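Long-range contact in choline dehydrogenase and related flavoproteins (Aspergillus oryzae, PDB 3Q9T), which is a formate oxidase of the glucose-methanol-choline oxidoreductase family, carrying 8-formyl-FAD as its cofactor: residues L448-N453 and C505-H510. Numbering follows the deposited sequence.
Sequences LNFFAN and CQTAFH. With FAY ([(2R,3S,4R,5R)-5-(6-amino-9H-purin-9-yl)-3,4-dihydroxytetrahydrofuran-2-yl]methyl (2R,3S,4S)-5-(8-formyl-7-methyl-2,4-dioxo-3,4-dihydrobenzo[g]pteridin-10(2H)-yl)-2,3,4-trihydroxypentyl dihydrogen diphosphate), chain D.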
# COMPACT_ATOMS: atom_id res chain seq x y z
N LEU A 448 3.08 8.63 8.01
CA LEU A 448 4.08 9.67 7.74
C LEU A 448 3.49 10.87 7.01
O LEU A 448 4.09 11.93 6.97
CB LEU A 448 5.24 9.11 6.91
CG LEU A 448 6.15 8.09 7.60
CD1 LEU A 448 7.13 7.47 6.63
CD2 LEU A 448 6.88 8.78 8.75
N ASN A 449 2.34 10.66 6.39
CA ASN A 449 1.61 11.74 5.76
C ASN A 449 2.44 12.51 4.73
O ASN A 449 2.33 13.74 4.62
CB ASN A 449 1.03 12.68 6.82
CG ASN A 449 -0.09 13.55 6.28
OD1 ASN A 449 -0.89 13.11 5.46
ND2 ASN A 449 -0.15 14.81 6.74
N PHE A 450 3.26 11.79 3.98
CA PHE A 450 4.07 12.39 2.93
C PHE A 450 3.17 13.01 1.87
O PHE A 450 2.16 12.41 1.44
CB PHE A 450 4.95 11.32 2.26
CG PHE A 450 6.17 10.91 3.05
CD1 PHE A 450 6.83 11.82 3.87
CD2 PHE A 450 6.69 9.63 2.91
CE1 PHE A 450 7.97 11.45 4.56
CE2 PHE A 450 7.83 9.25 3.62
CZ PHE A 450 8.48 10.16 4.43
N PHE A 451 3.54 14.21 1.43
CA PHE A 451 2.88 14.85 0.30
C PHE A 451 1.40 15.23 0.56
O PHE A 451 0.60 15.33 -0.36
CB PHE A 451 3.03 13.97 -0.95
CG PHE A 451 4.46 13.77 -1.37
CD1 PHE A 451 5.22 14.84 -1.84
CD2 PHE A 451 5.06 12.51 -1.29
CE1 PHE A 451 6.53 14.67 -2.21
CE2 PHE A 451 6.39 12.33 -1.67
CZ PHE A 451 7.13 13.41 -2.13
N ALA A 452 1.04 15.41 1.82
CA ALA A 452 -0.30 15.91 2.14
C ALA A 452 -0.56 17.21 1.38
O ALA A 452 -1.66 17.45 0.90
CB ALA A 452 -0.46 16.11 3.64
N ASN A 453 0.48 18.04 1.26
CA ASN A 453 0.37 19.29 0.51
C ASN A 453 0.88 19.11 -0.93
O ASN A 453 1.98 18.59 -1.14
CB ASN A 453 1.16 20.40 1.23
CG ASN A 453 0.93 21.79 0.64
OD1 ASN A 453 0.85 21.95 -0.58
ND2 ASN A 453 0.83 22.80 1.50
N CYS A 505 7.78 7.16 -4.08
CA CYS A 505 8.46 7.80 -2.97
C CYS A 505 8.58 6.81 -1.81
O CYS A 505 7.87 5.81 -1.76
CB CYS A 505 7.69 9.04 -2.52
SG CYS A 505 6.19 8.64 -1.60
N GLN A 506 9.50 7.11 -0.89
CA GLN A 506 9.65 6.32 0.33
C GLN A 506 10.15 7.25 1.41
O GLN A 506 10.51 8.40 1.12
CB GLN A 506 10.68 5.19 0.14
CG GLN A 506 12.06 5.70 -0.25
CD GLN A 506 13.10 4.61 -0.25
OE1 GLN A 506 13.18 3.80 -1.19
NE2 GLN A 506 13.90 4.57 0.81
N THR A 507 10.21 6.76 2.64
CA THR A 507 10.89 7.47 3.71
C THR A 507 12.36 7.63 3.37
O THR A 507 12.98 6.71 2.82
CB THR A 507 10.79 6.70 5.05
OG1 THR A 507 11.50 7.42 6.07
CG2 THR A 507 11.39 5.29 4.92
N ALA A 508 12.94 8.79 3.67
CA ALA A 508 14.39 8.93 3.55
C ALA A 508 15.06 8.48 4.86
O ALA A 508 16.25 8.69 5.05
CB ALA A 508 14.76 10.37 3.20
N PHE A 509 14.27 7.87 5.74
CA PHE A 509 14.75 7.29 7.01
C PHE A 509 15.05 8.31 8.12
O PHE A 509 15.85 8.03 9.01
CB PHE A 509 15.96 6.36 6.79
CG PHE A 509 15.72 5.27 5.76
CD1 PHE A 509 14.86 4.22 6.03
CD2 PHE A 509 16.36 5.30 4.54
CE1 PHE A 509 14.63 3.21 5.10
CE2 PHE A 509 16.14 4.30 3.60
CZ PHE A 509 15.28 3.25 3.88
N HIS A 510 14.38 9.46 8.10
CA HIS A 510 14.61 10.51 9.11
C HIS A 510 13.39 10.93 9.93
O HIS A 510 13.17 12.12 10.13
CB HIS A 510 15.20 11.77 8.44
CG HIS A 510 16.28 11.48 7.46
ND1 HIS A 510 16.49 12.25 6.33
CD2 HIS A 510 17.22 10.50 7.42
CE1 HIS A 510 17.49 11.74 5.63
NE2 HIS A 510 17.96 10.69 6.28
P FAY D . 17.26 7.40 17.98
N1 FAY D . 20.71 9.46 9.55
C2 FAY D . 21.91 10.00 9.11
O2 FAY D . 22.39 10.99 9.66
N3 FAY D . 22.79 9.21 8.40
C4 FAY D . 22.29 8.17 7.66
O4 FAY D . 22.80 7.95 6.55
N5 FAY D . 20.55 6.56 7.38
C6 FAY D . 19.18 4.65 7.40
C7 FAY D . 18.23 3.83 7.99
C8 FAY D . 17.63 4.24 9.18
O8 FAY D . 16.38 3.51 11.02
C9 FAY D . 18.09 5.40 9.83
PA FAY D . 17.10 4.59 17.74
C1' FAY D . 18.76 7.97 11.08
C10 FAY D . 20.25 8.27 9.03
N10 FAY D . 19.29 7.52 9.72
N1A FAY D . 11.67 -2.23 24.35
O1A FAY D . 16.26 3.73 16.86
C1B FAY D . 15.12 0.33 21.33
O1P FAY D . 18.16 7.37 19.19
C2' FAY D . 19.70 7.55 12.24
O2' FAY D . 20.07 6.24 12.01
C2A FAY D . 13.05 -2.22 24.46
O2A FAY D . 18.52 4.72 17.28
C2B FAY D . 15.47 0.04 19.88
O2B FAY D . 15.83 -1.31 19.65
O2P FAY D . 16.24 8.51 18.09
C3' FAY D . 19.31 7.72 13.74
O3' FAY D . 19.70 6.65 14.60
N3A FAY D . 13.82 -1.49 23.57
C3B FAY D . 16.65 0.96 19.66
O3B FAY D . 17.80 0.33 20.16
O3P FAY D . 16.43 6.02 17.89
C4' FAY D . 17.85 8.00 14.01
O4' FAY D . 17.50 9.07 13.14
C4A FAY D . 13.22 -0.77 22.59
C4B FAY D . 16.36 2.13 20.58
O4B FAY D . 15.34 1.72 21.47
C4X FAY D . 21.00 7.70 7.99
C5' FAY D . 17.63 8.36 15.50
O5' FAY D . 18.07 7.49 16.56
C5A FAY D . 11.83 -0.76 22.47
C5B FAY D . 15.94 3.36 19.79
O5B FAY D . 17.10 3.92 19.23
C5X FAY D . 19.47 5.90 7.93
C6A FAY D . 11.05 -1.50 23.35
N6A FAY D . 9.72 -1.57 23.17
N7A FAY D . 11.51 0.03 21.42
C7M FAY D . 17.75 2.63 7.22
C8A FAY D . 12.65 0.53 20.89
C8M FAY D . 16.93 3.21 9.99
C9A FAY D . 18.97 6.27 9.19
N9A FAY D . 13.70 0.04 21.59
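Cys505, the residue at which the chain leaves helix 494-504, meets the rim of the Phe451 ring: its CB comes within 3.6 Å of Phe451 CE2, near the ring plane. SG also lies at that edge, 5.0 Å from the Phe451 ring centroid and 82° off its normal, a sulfur-aromatic contact. With chi1 at 74°, SG sits between the backbone N and the carbonyl carbon, which carries it alongside CE2 and CD2 of the ring. Gln506 turns its CB away from the loop and offers mainly backbone, its O lying 3.8 Å from Phe450 CE2. Its amide folds forward instead, and NE2 donates to Thr507 O at 3.1 Å, nearly in line with the carbonyl; NE2 also bonds Ala403 O. At Thr507 the backbone takes the edge of the Phe450 ring, CA standing 3.5 Å from Phe450 CE2, while Leu448 CD1 reaches Thr507 CB at 4.1 Å. Leu448 CB covers one face of the Phe450 ring, and both side chains reach Thr507. With chi1 at 178°, Thr507 OG1 is swung away from its own N to lie beside the carbonyl carbon, where it accepts the N-H of Phe509 at 2.8 Å in an ST turn; it is also hydrogen-bonded to Asp306. Beyond this turn Phe509 faces the cofactor: the flavin methyl C7M lies over one face of its ring, and Thr507 O over the opposite face. His510, hydrogen-bonded to His307, follows beside the flavin. The contact thus joins the type II turn at Asn449-Ala452, between strand 445-447 and helix 454-473, to a segment leading to the flavin. Strand 506-507 pairs antiparallel with strand 308-316, strand 67-74 packs against Leu448, Phe450 and Cys505, and helix 454-473 borders Phe451.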